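PDB 3TCO: thioredoxin (TrxA-1) from Sulfolobus solfataricus, which probably reduces disulfide bonds in other proteins through a redox-active CxxC cysteine pair, in the manner of thioredoxins generally. Local coordinates for residues 4-9 and 41-46; 23-28 and 102-107; 37-42 and 98-103; 59-62 and 67-70; 79-84 and 89-94. All blocks are in the same frame, centred on the assembly; numbering follows the deposited sequence.

Contact 1 of 5, residues 4-9 and 41-46; sequences DVTLVL and PIYKKV. With EDO (1,2-ethanediol), chain D.
Thr6 meets the helix through its methyl group. CG2 of Thr6 lies 4.0 Å from CD2 of Tyr43 and nearly as close to CE2, approaching that flank of the ring on a slant. The same methyl carbon is 4.1 Å from CG of Lys44, so it touches two successive helical side chains. A chi1 of 63° sets this up, holding CG2 opposite the threonine's own carbonyl carbon and OG1 between the backbone N and that carbon, within reach of OD1 of Asp4. The Tyr43 ring is held from further in by an edge-to-face meeting with Phe56.

Opposite charges probably add a looser attraction. Lys44 runs out extended, bringing its CE to 3.8 Å from OD2 of Asp4, but NZ of Lys44 stays 4.0 Å from that oxygen, beyond a salt bridge.

In the thioredoxin fold, this is where the lead-in to edge strand 7-8 passes helix 34-49, and an Asx turn shapes the lead-in. OD1 of Asp4 accepts from N of Thr6 at 2.9 Å, met from above the carboxylate plane, and from OG1 of Thr6 at 2.6 Å on its syn lone pair. Arg58 bonds to the same hydroxyl. With an alanine for the threonine both methyl and hydroxyl are gone, which would probably leave the Tyr43 flank less covered, OD1 of Asp4 with one donor fewer and Arg58 without this acceptor.

A water joins the backbones, accepting from N of Val5 and donating to O of Lys44, each at 2.9 Å. On the far side O of Val5 accepts from a bound ethanediol.

Contact 2 of 5, residues 23-28 and 102-107; sequences LVLVDC and STVNKY. With EDO (1,2-ethanediol), chain F.
Leu23 and Val104 make the closest apolar meeting here, with CD2 of Leu23 3.9 Å from CG1 of Val104. The other leucine methyl, CD1 of Leu23, touches CB of Tyr107 at 4.1 Å, so the two branches of one residue reach successive turns of the helix. Val104 likewise uses both branches: its chi1 of 172° puts CG1 opposite the backbone N, against Leu23, and leaves CG2 for Leu25, whose CD2 is 4.2 Å away. In each of these pairs the side chains cross at about a right angle.

Leu23 and Leu25, two residues apart, share one face of the strand. In the thioredoxin fold strand 23-29 is the middle strand of the sheet, and helix 97-107 covers this face beside helix 34-49. The segment axes approach to 9.9 Å and run nearly antiparallel, at 155°. Val104 is further enclosed by Phe56 and Tyr50, while Leu23 also packs on Ile81 and Val83 of the neighbouring strand.

Outward, the chemistry turns polar. The Tyr107 ring swings away from the strand although its CB faces it, and CG of Lys106 lies over the centre of one ring face, 4.2 Å above the plane. Lys106 then bends at its third torsion, and its NZ donates to both oxygens of a bound ethanediol, at 2.8 Å to O1 and 3.2 Å to O2.

Contact 3 of 5, residues 37-42 and 98-103; sequences HLYEPI and DTLEST
Tyr39 and Leu100 form the close part of this helix-to-helix contact. The phenol end does the touching: OH of Tyr39 lies 4.0 Å from CD1 of Leu100 and equally far from CD2, so the leucine fork spans the oxygen. CE1 of Tyr39 follows at 4.3 Å from CD2 of Leu100. A chi1 of 175° swings the tyrosine ring opposite its backbone N, which carries the hydroxyl across to the other helix. The methyl groups give that oxygen no polar mate; its bond is made instead to OG1 of Thr79 in the sheet beneath. Both side chains are buried; Leu100 rests on Leu25 and Val46, and CD2 of Leu100 comes within 4.3 Å of the backbone O of Ile42.

Toward solvent the contact thins out. CG2 of Ile42 gets no nearer than 4.5 Å to CD2 of Leu100, and Glu101 turns to Lys49, with which it forms a salt bridge. Thr103, buried further along the helix, bonds back into its own turn: OG1 of Thr103 donates to O of Thr99 at 2.7 Å, reaching it from the face opposite to N of Thr103.

Pro41 brings no amide hydrogen, and helix 34-49 is kinked here. The kinked helix that begins at the CxxC disulfide, Cys33 to Cys36, and lies beside the C-terminal helix on one face of the sheet is a hallmark of the thioredoxin fold.

Contact 4 of 5, residues 59-62 and 67-70; sequences LNVD and IADK
Ile67 packs against Leu59 where strand 55-60 of the thioredoxin fold ends and the chain turns back into the short helix 65-70, which sits over the sheet on its way to strand 78-83. CG2 of Ile67 presses on CD2 of Leu59 at 3.5 Å, a snug fit for two methyl groups. The longer isoleucine branch gives a second touch, with CD1 of Ile67 3.8 Å from CD1 of Leu59. Both leucine methyls are thus engaged by one residue. The leucine's chi1 of -175° carries its fork opposite the backbone N and out to the helix. Leu59 lies at the same time against Val26 and Cys28 of the adjoining strand, so an alanine in its place would probably open a gap between helix and sheet and leave the isoleucine without its neighbour on 59-62.

Ala68 comes next. Its backbone N is 4.3 Å from CD2 of Leu59, and its small side chain is consistent with the close approach of helix and turn: the CA atoms of Ala68 and Val61 are 6.0 Å apart. Val61 also touches Cys28, Ala30 and Ile76, and the methyl it offers the helix is CG1, lying 4.1 Å from CB of Ala68.

Contact 5 of 5, residues 79-84 and 89-94; sequences TLIFVN and DSLVGA. With EDO (1,2-ethanediol), chain E.
Ile81 and Leu91 bring their CD1 ends together by like torsions: chi1 is -58° in the one and -50° in the other, setting CG1 and CG opposite their carbonyl carbons, and both chains then run extended. The side chains cross on a slant, and their CD1 atoms meet at 3.7 Å. They belong to the antiparallel beta hairpin of strands 78-83 and 86-92, which closes one side of the thioredoxin sheet, and share a face with Thr79 and Asp89; on this face helix 97-107 packs on Ile81 through Thr103 and Tyr107.

Thr79 and Leu91 are a hydrogen-bonded pair, with N of Thr79 2.7 Å from O of Leu91 and N of Leu91 donating to O of Thr79 at 2.9 Å, almost straight at 174°. Ile81 and Asp89 pair less evenly. N of Ile81 reaches O of Asp89 at 2.9 Å, whereas the return bond from N of Asp89 to O of Ile81 is weak and long at 3.4 Å.

Between them Leu80 and Ser90 make a non-hydrogen-bonded pair on the other face, where CD2 of Leu80 lies 3.5 Å from OG of Ser90. Beside the last pair a water links the strand end to the loop. It accepts from OG1 of Thr79, which also bonds to OH of Tyr39, and donates to O of Leu91 and, at 2.7 Å, to O of Gly93.

Contacts 2 and 3 are buried and share helix 97-107, which meets the central strand in one and helix 34-49 in the other; CD2 of Leu25 touching CD1 of Leu100 joins them. Contact 4 is also buried and apolar but lies on the opposite side of the chain's centre, tied to contact 2 through the neighbouring strands 23-29 and 55-60. Contact 1 also draws on helix 34-49, yet sits at the sheet's edge, and so mixes methyl packing with charge, water and an Asx turn. Contact 5, partly buried, alone rests on backbone hydrogen bonds between strands, and its Thr79 joins it to contact 3.

Contact 1 of 5, residues 4-9 and 41-46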
# COMPACT_ATOMS: atom_id res chain seq x y z
N ASP A 4 -3.67 12.41 -7.80
CA ASP A 4 -3.24 11.07 -7.41
C ASP A 4 -1.72 11.00 -7.26
O ASP A 4 -0.99 11.10 -8.25
CB ASP A 4 -3.70 10.04 -8.46
CG ASP A 4 -3.41 8.62 -8.03
OD1 ASP A 4 -2.84 8.44 -6.94
OD2 ASP A 4 -3.76 7.68 -8.78
N VAL A 5 -1.26 10.84 -6.03
CA VAL A 5 0.17 10.77 -5.77
C VAL A 5 0.62 9.35 -5.43
O VAL A 5 1.75 9.15 -4.99
CB VAL A 5 0.56 11.72 -4.63
CG1 VAL A 5 0.22 13.15 -5.03
CG2 VAL A 5 -0.17 11.33 -3.33
N THR A 6 -0.26 8.38 -5.65
CA THR A 6 0.08 6.99 -5.39
C THR A 6 0.99 6.52 -6.51
O THR A 6 1.01 7.10 -7.60
CB THR A 6 -1.16 6.08 -5.33
OG1 THR A 6 -1.83 6.08 -6.60
CG2 THR A 6 -2.10 6.58 -4.24
N LEU A 7 1.75 5.47 -6.24
CA LEU A 7 2.73 4.95 -7.19
C LEU A 7 2.51 3.49 -7.55
O LEU A 7 2.43 2.63 -6.68
CB LEU A 7 4.14 5.09 -6.59
CG LEU A 7 5.30 4.37 -7.28
CD1 LEU A 7 5.64 5.08 -8.57
CD2 LEU A 7 6.52 4.35 -6.37
N VAL A 8 2.45 3.22 -8.85
CA VAL A 8 2.31 1.85 -9.32
C VAL A 8 3.60 1.07 -9.05
O VAL A 8 4.70 1.51 -9.39
CB VAL A 8 2.01 1.81 -10.84
CG1 VAL A 8 2.02 0.37 -11.33
CG2 VAL A 8 0.65 2.46 -11.14
N LEU A 9 3.47 -0.09 -8.44
CA LEU A 9 4.61 -0.94 -8.14
C LEU A 9 4.51 -2.25 -8.89
O LEU A 9 3.42 -2.81 -9.02
CB LEU A 9 4.67 -1.25 -6.65
CG LEU A 9 4.97 -0.10 -5.68
CD1 LEU A 9 4.82 -0.55 -4.23
CD2 LEU A 9 6.37 0.40 -5.96
N PRO A 41 -10.39 5.52 -2.88
CA PRO A 41 -10.37 6.97 -2.63
C PRO A 41 -9.83 7.36 -1.25
O PRO A 41 -9.24 8.44 -1.08
CB PRO A 41 -11.84 7.37 -2.84
CG PRO A 41 -12.58 6.14 -2.44
CD PRO A 41 -11.76 5.04 -3.09
N ILE A 42 -10.02 6.49 -0.26
CA ILE A 42 -9.52 6.75 1.09
C ILE A 42 -7.99 6.62 1.07
O ILE A 42 -7.28 7.45 1.63
CB ILE A 42 -10.11 5.74 2.10
CG1 ILE A 42 -11.64 5.91 2.17
CG2 ILE A 42 -9.46 5.91 3.46
CD1 ILE A 42 -12.10 7.32 2.51
N TYR A 43 -7.50 5.59 0.39
CA TYR A 43 -6.05 5.37 0.29
C TYR A 43 -5.41 6.54 -0.43
O TYR A 43 -4.36 7.03 -0.03
CB TYR A 43 -5.76 4.08 -0.48
CG TYR A 43 -4.30 3.69 -0.48
CD1 TYR A 43 -3.71 3.15 0.66
CD2 TYR A 43 -3.51 3.85 -1.62
CE1 TYR A 43 -2.37 2.77 0.67
CE2 TYR A 43 -2.16 3.47 -1.63
CZ TYR A 43 -1.60 2.93 -0.48
OH TYR A 43 -0.28 2.53 -0.46
N LYS A 44 -6.06 7.00 -1.50
CA LYS A 44 -5.58 8.14 -2.28
C LYS A 44 -5.61 9.45 -1.48
O LYS A 44 -4.67 10.26 -1.54
CB LYS A 44 -6.42 8.29 -3.54
CG LYS A 44 -6.11 7.23 -4.59
CD LYS A 44 -7.10 7.27 -5.74
CE LYS A 44 -6.70 6.29 -6.83
NZ LYS A 44 -7.54 6.50 -8.04
N LYS A 45 -6.70 9.65 -0.74
CA LYS A 45 -6.85 10.84 0.08
C LYS A 45 -5.74 10.95 1.14
O LYS A 45 -5.15 12.02 1.34
CB LYS A 45 -8.22 10.83 0.77
CG LYS A 45 -8.45 12.02 1.68
CD LYS A 45 -9.92 12.16 2.03
CE LYS A 45 -10.19 13.48 2.76
NZ LYS A 45 -11.64 13.82 2.79
N VAL A 46 -5.45 9.84 1.82
CA VAL A 46 -4.41 9.86 2.83
C VAL A 46 -3.04 10.04 2.17
O VAL A 46 -2.18 10.76 2.69
CB VAL A 46 -4.44 8.58 3.70
CG1 VAL A 46 -3.28 8.59 4.72
CG2 VAL A 46 -5.78 8.53 4.46
C1 EDO D . 5.76 9.39 -4.38
O1 EDO D . 6.36 10.61 -3.93
C2 EDO D . 4.96 9.66 -5.66
O2 EDO D . 3.98 10.66 -5.41
O HOH W 1 -3.33 11.00 -3.98

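Contact 2 of 5, residues 23-28 and 102-107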
# COMPACT_ATOMS: atom_id res chain seq x y z
N LEU A 23 9.24 5.10 4.84
CA LEU A 23 7.92 4.50 4.98
C LEU A 23 7.27 4.29 3.63
O LEU A 23 7.10 5.24 2.84
CB LEU A 23 7.01 5.38 5.85
CG LEU A 23 5.52 5.00 5.85
CD1 LEU A 23 5.33 3.61 6.49
CD2 LEU A 23 4.70 6.03 6.63
N VAL A 24 6.90 3.05 3.36
CA VAL A 24 6.26 2.70 2.10
C VAL A 24 5.06 1.81 2.37
O VAL A 24 5.17 0.79 3.05
CB VAL A 24 7.22 1.94 1.15
CG1 VAL A 24 6.50 1.63 -0.16
CG2 VAL A 24 8.48 2.78 0.86
N LEU A 25 3.90 2.22 1.86
CA LEU A 25 2.67 1.45 2.00
C LEU A 25 2.37 0.84 0.65
O LEU A 25 2.71 1.42 -0.39
CB LEU A 25 1.50 2.33 2.46
CG LEU A 25 1.61 2.92 3.87
CD1 LEU A 25 2.36 4.26 3.81
CD2 LEU A 25 0.22 3.14 4.44
N VAL A 26 1.72 -0.31 0.65
CA VAL A 26 1.40 -0.98 -0.61
C VAL A 26 -0.03 -1.48 -0.59
O VAL A 26 -0.35 -2.44 0.11
CB VAL A 26 2.34 -2.19 -0.87
CG1 VAL A 26 2.06 -2.77 -2.26
CG2 VAL A 26 3.80 -1.78 -0.74
N ASP A 27 -0.90 -0.81 -1.35
CA ASP A 27 -2.30 -1.20 -1.44
C ASP A 27 -2.38 -2.30 -2.51
O ASP A 27 -2.19 -2.04 -3.69
CB ASP A 27 -3.16 0.02 -1.83
CG ASP A 27 -4.60 -0.35 -2.22
OD1 ASP A 27 -5.08 -1.44 -1.85
OD2 ASP A 27 -5.25 0.46 -2.89
N CYS A 28 -2.60 -3.53 -2.07
CA CYS A 28 -2.71 -4.68 -2.98
C CYS A 28 -4.19 -4.72 -3.39
O CYS A 28 -5.08 -4.90 -2.54
CB CYS A 28 -2.27 -5.94 -2.24
SG CYS A 28 -0.53 -5.84 -1.66
N SER A 102 -3.45 7.26 11.37
CA SER A 102 -2.82 6.99 12.66
C SER A 102 -1.57 6.14 12.47
O SER A 102 -0.53 6.39 13.10
CB SER A 102 -3.82 6.27 13.57
OG SER A 102 -3.26 6.06 14.86
N THR A 103 -1.67 5.15 11.59
CA THR A 103 -0.55 4.25 11.32
C THR A 103 0.60 5.00 10.67
O THR A 103 1.77 4.83 11.05
CB THR A 103 -0.99 3.10 10.40
OG1 THR A 103 -2.05 2.38 11.04
CG2 THR A 103 0.16 2.16 10.14
N VAL A 104 0.28 5.84 9.69
CA VAL A 104 1.30 6.63 9.01
C VAL A 104 2.02 7.54 10.01
O VAL A 104 3.26 7.54 10.09
CB VAL A 104 0.68 7.48 7.89
CG1 VAL A 104 1.71 8.44 7.31
CG2 VAL A 104 0.13 6.56 6.79
N ASN A 105 1.25 8.31 10.77
CA ASN A 105 1.82 9.21 11.76
C ASN A 105 2.76 8.46 12.69
O ASN A 105 3.87 8.91 12.99
CB ASN A 105 0.70 9.89 12.55
CG ASN A 105 1.23 10.77 13.66
OD1 ASN A 105 1.18 10.40 14.83
ND2 ASN A 105 1.76 11.93 13.30
N LYS A 106 2.31 7.30 13.15
CA LYS A 106 3.10 6.47 14.05
C LYS A 106 4.48 6.11 13.48
O LYS A 106 5.49 6.15 14.19
CB LYS A 106 2.32 5.18 14.35
CG LYS A 106 3.09 4.09 15.04
CD LYS A 106 2.15 3.10 15.72
CE LYS A 106 1.23 2.42 14.73
NZ LYS A 106 0.34 1.44 15.40
N TYR A 107 4.53 5.78 12.20
CA TYR A 107 5.80 5.40 11.62
C TYR A 107 6.66 6.51 11.06
O TYR A 107 7.81 6.26 10.68
CB TYR A 107 5.58 4.31 10.57
CG TYR A 107 5.10 3.03 11.20
CD1 TYR A 107 3.92 2.42 10.79
CD2 TYR A 107 5.83 2.43 12.24
CE1 TYR A 107 3.46 1.25 11.39
CE2 TYR A 107 5.39 1.26 12.84
CZ TYR A 107 4.20 0.68 12.42
OH TYR A 107 3.76 -0.48 13.01
C1 EDO F . 2.15 -1.55 16.91
O1 EDO F . 1.95 -0.14 17.00
C2 EDO F . 0.81 -2.23 16.61
O2 EDO F . 0.29 -1.71 15.38

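Contact 3 of 5, residues 37-42 and 98-103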
# COMPACT_ATOMS: atom_id res chain seq x y z
N HIS A 37 -12.45 -1.19 -4.42
CA HIS A 37 -12.97 -0.01 -5.07
C HIS A 37 -13.41 1.03 -4.05
O HIS A 37 -13.23 2.23 -4.24
CB HIS A 37 -14.12 -0.42 -6.00
CG HIS A 37 -14.79 0.72 -6.69
ND1 HIS A 37 -15.84 1.42 -6.12
CD2 HIS A 37 -14.56 1.30 -7.89
CE1 HIS A 37 -16.23 2.37 -6.95
NE2 HIS A 37 -15.47 2.32 -8.03
N LEU A 38 -13.98 0.57 -2.94
CA LEU A 38 -14.44 1.47 -1.89
C LEU A 38 -13.29 2.03 -1.07
O LEU A 38 -13.37 3.13 -0.53
CB LEU A 38 -15.42 0.73 -0.97
CG LEU A 38 -16.78 0.44 -1.62
CD1 LEU A 38 -17.63 -0.40 -0.69
CD2 LEU A 38 -17.47 1.77 -1.94
N TYR A 39 -12.20 1.27 -0.98
CA TYR A 39 -11.01 1.71 -0.23
C TYR A 39 -10.11 2.68 -1.02
O TYR A 39 -9.48 3.57 -0.44
CB TYR A 39 -10.22 0.46 0.17
CG TYR A 39 -8.89 0.69 0.86
CD1 TYR A 39 -8.80 1.51 1.98
CD2 TYR A 39 -7.75 0.01 0.44
CE1 TYR A 39 -7.60 1.66 2.66
CE2 TYR A 39 -6.53 0.14 1.12
CZ TYR A 39 -6.47 0.97 2.23
OH TYR A 39 -5.28 1.07 2.93
N GLU A 40 -10.07 2.53 -2.33
CA GLU A 40 -9.20 3.36 -3.16
C GLU A 40 -9.21 4.88 -2.90
O GLU A 40 -8.14 5.47 -2.72
CB GLU A 40 -9.45 3.06 -4.64
CG GLU A 40 -9.23 1.58 -4.99
CD GLU A 40 -7.89 1.03 -4.47
OE1 GLU A 40 -6.83 1.55 -4.88
OE2 GLU A 40 -7.90 0.07 -3.66
N PRO A 41 -10.39 5.52 -2.88
CA PRO A 41 -10.37 6.97 -2.63
C PRO A 41 -9.83 7.36 -1.25
O PRO A 41 -9.24 8.44 -1.08
CB PRO A 41 -11.84 7.37 -2.84
CG PRO A 41 -12.58 6.14 -2.44
CD PRO A 41 -11.76 5.04 -3.09
N ILE A 42 -10.02 6.49 -0.26
CA ILE A 42 -9.52 6.75 1.09
C ILE A 42 -7.99 6.62 1.07
O ILE A 42 -7.28 7.45 1.63
CB ILE A 42 -10.11 5.74 2.10
CG1 ILE A 42 -11.64 5.91 2.17
CG2 ILE A 42 -9.46 5.91 3.46
CD1 ILE A 42 -12.10 7.32 2.51
N ASP A 98 -9.15 6.80 9.80
CA ASP A 98 -8.47 7.18 11.03
C ASP A 98 -7.34 6.19 11.32
O ASP A 98 -6.24 6.60 11.66
CB ASP A 98 -9.47 7.30 12.20
CG ASP A 98 -10.25 6.02 12.49
OD1 ASP A 98 -10.37 5.16 11.59
OD2 ASP A 98 -10.76 5.89 13.62
N THR A 99 -7.59 4.90 11.15
CA THR A 99 -6.56 3.90 11.38
C THR A 99 -5.38 4.08 10.42
O THR A 99 -4.22 3.96 10.81
CB THR A 99 -7.13 2.48 11.22
OG1 THR A 99 -8.17 2.28 12.19
CG2 THR A 99 -6.03 1.43 11.44
N LEU A 100 -5.67 4.38 9.16
CA LEU A 100 -4.63 4.56 8.16
C LEU A 100 -3.75 5.79 8.47
O LEU A 100 -2.51 5.73 8.40
CB LEU A 100 -5.26 4.68 6.77
CG LEU A 100 -4.32 4.72 5.56
CD1 LEU A 100 -3.43 3.47 5.57
CD2 LEU A 100 -5.16 4.80 4.28
N GLU A 101 -4.38 6.91 8.81
CA GLU A 101 -3.63 8.13 9.12
C GLU A 101 -2.84 7.95 10.42
O GLU A 101 -1.70 8.43 10.55
CB GLU A 101 -4.60 9.32 9.25
CG GLU A 101 -5.36 9.58 7.97
CD GLU A 101 -6.48 10.60 8.11
OE1 GLU A 101 -7.10 10.68 9.20
OE2 GLU A 101 -6.76 11.30 7.12
N SER A 102 -3.45 7.26 11.37
CA SER A 102 -2.82 6.99 12.66
C SER A 102 -1.57 6.14 12.47
O SER A 102 -0.53 6.39 13.10
CB SER A 102 -3.82 6.27 13.57
OG SER A 102 -3.26 6.06 14.86
N THR A 103 -1.67 5.15 11.59
CA THR A 103 -0.55 4.25 11.32
C THR A 103 0.60 5.00 10.67
O THR A 103 1.77 4.83 11.05
CB THR A 103 -0.99 3.10 10.40
OG1 THR A 103 -2.05 2.38 11.04
CG2 THR A 103 0.16 2.16 10.14

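Contact 4 of 5, residues 59-62 and 67-70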
# COMPACT_ATOMS: atom_id res chain seq x y z
N LEU A 59 -0.18 -2.18 -5.73
CA LEU A 59 0.26 -3.39 -6.41
C LEU A 59 -1.00 -4.12 -6.89
O LEU A 59 -1.80 -4.58 -6.08
CB LEU A 59 1.04 -4.30 -5.45
CG LEU A 59 1.69 -5.57 -6.02
CD1 LEU A 59 3.11 -5.30 -6.52
CD2 LEU A 59 1.73 -6.61 -4.90
N ASN A 60 -1.20 -4.17 -8.19
CA ASN A 60 -2.35 -4.89 -8.70
C ASN A 60 -1.94 -6.36 -8.60
O ASN A 60 -0.96 -6.79 -9.21
CB ASN A 60 -2.64 -4.51 -10.14
CG ASN A 60 -3.82 -5.26 -10.69
OD1 ASN A 60 -3.79 -6.48 -10.79
ND2 ASN A 60 -4.88 -4.53 -11.04
N VAL A 61 -2.69 -7.13 -7.81
CA VAL A 61 -2.34 -8.53 -7.60
C VAL A 61 -2.40 -9.43 -8.82
O VAL A 61 -1.64 -10.38 -8.90
CB VAL A 61 -3.17 -9.18 -6.45
CG1 VAL A 61 -2.90 -8.45 -5.12
CG2 VAL A 61 -4.65 -9.15 -6.78
N ASP A 62 -3.26 -9.14 -9.79
CA ASP A 62 -3.31 -10.01 -10.97
C ASP A 62 -2.11 -9.85 -11.88
O ASP A 62 -1.79 -10.76 -12.64
CB ASP A 62 -4.60 -9.81 -11.76
CG ASP A 62 -5.81 -10.27 -10.99
OD1 ASP A 62 -5.66 -11.21 -10.18
OD2 ASP A 62 -6.91 -9.71 -11.22
N ILE A 67 4.75 -11.38 -6.27
CA ILE A 67 4.92 -10.50 -5.11
C ILE A 67 3.80 -10.75 -4.10
O ILE A 67 4.04 -10.84 -2.90
CB ILE A 67 4.94 -9.02 -5.52
CG1 ILE A 67 6.21 -8.74 -6.34
CG2 ILE A 67 4.86 -8.12 -4.28
CD1 ILE A 67 6.31 -7.30 -6.90
N ALA A 68 2.56 -10.84 -4.60
CA ALA A 68 1.43 -11.09 -3.73
C ALA A 68 1.68 -12.38 -2.95
O ALA A 68 1.46 -12.43 -1.74
CB ALA A 68 0.13 -11.20 -4.55
N ASP A 69 2.16 -13.40 -3.65
CA ASP A 69 2.45 -14.69 -3.02
C ASP A 69 3.56 -14.55 -1.99
O ASP A 69 3.45 -15.06 -0.88
CB ASP A 69 2.86 -15.74 -4.07
CG ASP A 69 1.70 -16.15 -4.97
OD1 ASP A 69 0.54 -16.11 -4.52
OD2 ASP A 69 1.96 -16.52 -6.14
N LYS A 70 4.62 -13.84 -2.35
CA LYS A 70 5.74 -13.64 -1.44
C LYS A 70 5.27 -13.14 -0.07
O LYS A 70 5.75 -13.61 0.95
CB LYS A 70 6.74 -12.65 -2.03
CG LYS A 70 7.96 -12.40 -1.15
CD LYS A 70 9.08 -11.64 -1.88
CE LYS A 70 10.23 -11.35 -0.92
NZ LYS A 70 11.36 -10.60 -1.53

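Contact 5 of 5, residues 79-84 and 89-94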
# COMPACT_ATOMS: atom_id res chain seq x y z
N THR A 79 -3.11 -3.97 2.81
CA THR A 79 -2.16 -2.87 2.77
C THR A 79 -0.91 -3.27 3.55
O THR A 79 -0.93 -3.35 4.78
CB THR A 79 -2.77 -1.60 3.40
OG1 THR A 79 -3.98 -1.26 2.71
CG2 THR A 79 -1.81 -0.44 3.26
N LEU A 80 0.17 -3.53 2.82
CA LEU A 80 1.44 -3.90 3.43
C LEU A 80 2.08 -2.60 3.90
O LEU A 80 1.93 -1.56 3.23
CB LEU A 80 2.36 -4.53 2.39
CG LEU A 80 1.80 -5.73 1.62
CD1 LEU A 80 2.79 -6.16 0.53
CD2 LEU A 80 1.52 -6.86 2.61
N ILE A 81 2.77 -2.65 5.03
CA ILE A 81 3.46 -1.47 5.53
C ILE A 81 4.93 -1.79 5.77
O ILE A 81 5.27 -2.70 6.54
CB ILE A 81 2.81 -0.92 6.81
CG1 ILE A 81 1.33 -0.60 6.52
CG2 ILE A 81 3.57 0.33 7.29
CD1 ILE A 81 0.57 -0.06 7.68
N PHE A 82 5.79 -1.03 5.11
CA PHE A 82 7.24 -1.22 5.22
C PHE A 82 7.90 -0.01 5.85
O PHE A 82 7.61 1.12 5.45
CB PHE A 82 7.87 -1.43 3.85
CG PHE A 82 7.44 -2.70 3.16
CD1 PHE A 82 6.29 -2.73 2.37
CD2 PHE A 82 8.19 -3.86 3.29
CE1 PHE A 82 5.88 -3.91 1.72
CE2 PHE A 82 7.79 -5.05 2.64
CZ PHE A 82 6.64 -5.07 1.86
N VAL A 83 8.79 -0.25 6.80
CA VAL A 83 9.53 0.83 7.45
C VAL A 83 11.00 0.42 7.46
O VAL A 83 11.34 -0.66 7.92
CB VAL A 83 9.02 1.08 8.90
CG1 VAL A 83 9.90 2.13 9.61
CG2 VAL A 83 7.57 1.57 8.86
N ASN A 84 11.85 1.30 6.95
CA ASN A 84 13.28 1.02 6.86
C ASN A 84 13.54 -0.28 6.11
O ASN A 84 14.39 -1.09 6.51
CB ASN A 84 13.92 0.98 8.26
CG ASN A 84 13.87 2.32 8.95
OD1 ASN A 84 14.11 3.36 8.33
ND2 ASN A 84 13.57 2.32 10.25
N ASP A 89 3.82 -4.35 9.18
CA ASP A 89 2.40 -4.67 9.34
C ASP A 89 1.81 -5.02 7.99
O ASP A 89 2.40 -4.75 6.95
CB ASP A 89 1.62 -3.49 9.94
CG ASP A 89 0.39 -3.93 10.74
OD1 ASP A 89 -0.13 -5.06 10.54
OD2 ASP A 89 -0.08 -3.13 11.57
N SER A 90 0.63 -5.63 8.04
CA SER A 90 -0.12 -6.00 6.85
C SER A 90 -1.56 -5.88 7.31
O SER A 90 -1.99 -6.62 8.20
CB SER A 90 0.19 -7.45 6.44
OG SER A 90 -0.58 -7.82 5.30
N LEU A 91 -2.29 -4.92 6.74
CA LEU A 91 -3.68 -4.67 7.10
C LEU A 91 -4.63 -5.23 6.06
O LEU A 91 -4.61 -4.81 4.90
CB LEU A 91 -3.90 -3.16 7.24
CG LEU A 91 -2.86 -2.47 8.12
CD1 LEU A 91 -3.03 -0.96 8.05
CD2 LEU A 91 -3.01 -2.95 9.55
N VAL A 92 -5.45 -6.19 6.47
CA VAL A 92 -6.40 -6.85 5.57
C VAL A 92 -7.78 -6.20 5.60
O VAL A 92 -8.34 -5.98 6.66
CB VAL A 92 -6.53 -8.35 5.93
CG1 VAL A 92 -7.50 -9.05 4.98
CG2 VAL A 92 -5.15 -9.02 5.87
N GLY A 93 -8.31 -5.90 4.41
CA GLY A 93 -9.62 -5.26 4.32
C GLY A 93 -9.46 -3.76 4.18
O GLY A 93 -8.37 -3.24 4.44
N ALA A 94 -10.51 -3.06 3.78
CA ALA A 94 -10.43 -1.61 3.64
C ALA A 94 -10.10 -0.98 5.00
O ALA A 94 -10.86 -1.14 5.96
CB ALA A 94 -11.76 -1.07 3.11
C1 EDO E . 12.01 -2.04 11.02
O1 EDO E . 12.65 -1.79 9.77
C2 EDO E . 11.60 -0.71 11.66
O2 EDO E . 12.77 0.10 11.84
O HOH W 2 -6.08 -3.00 3.09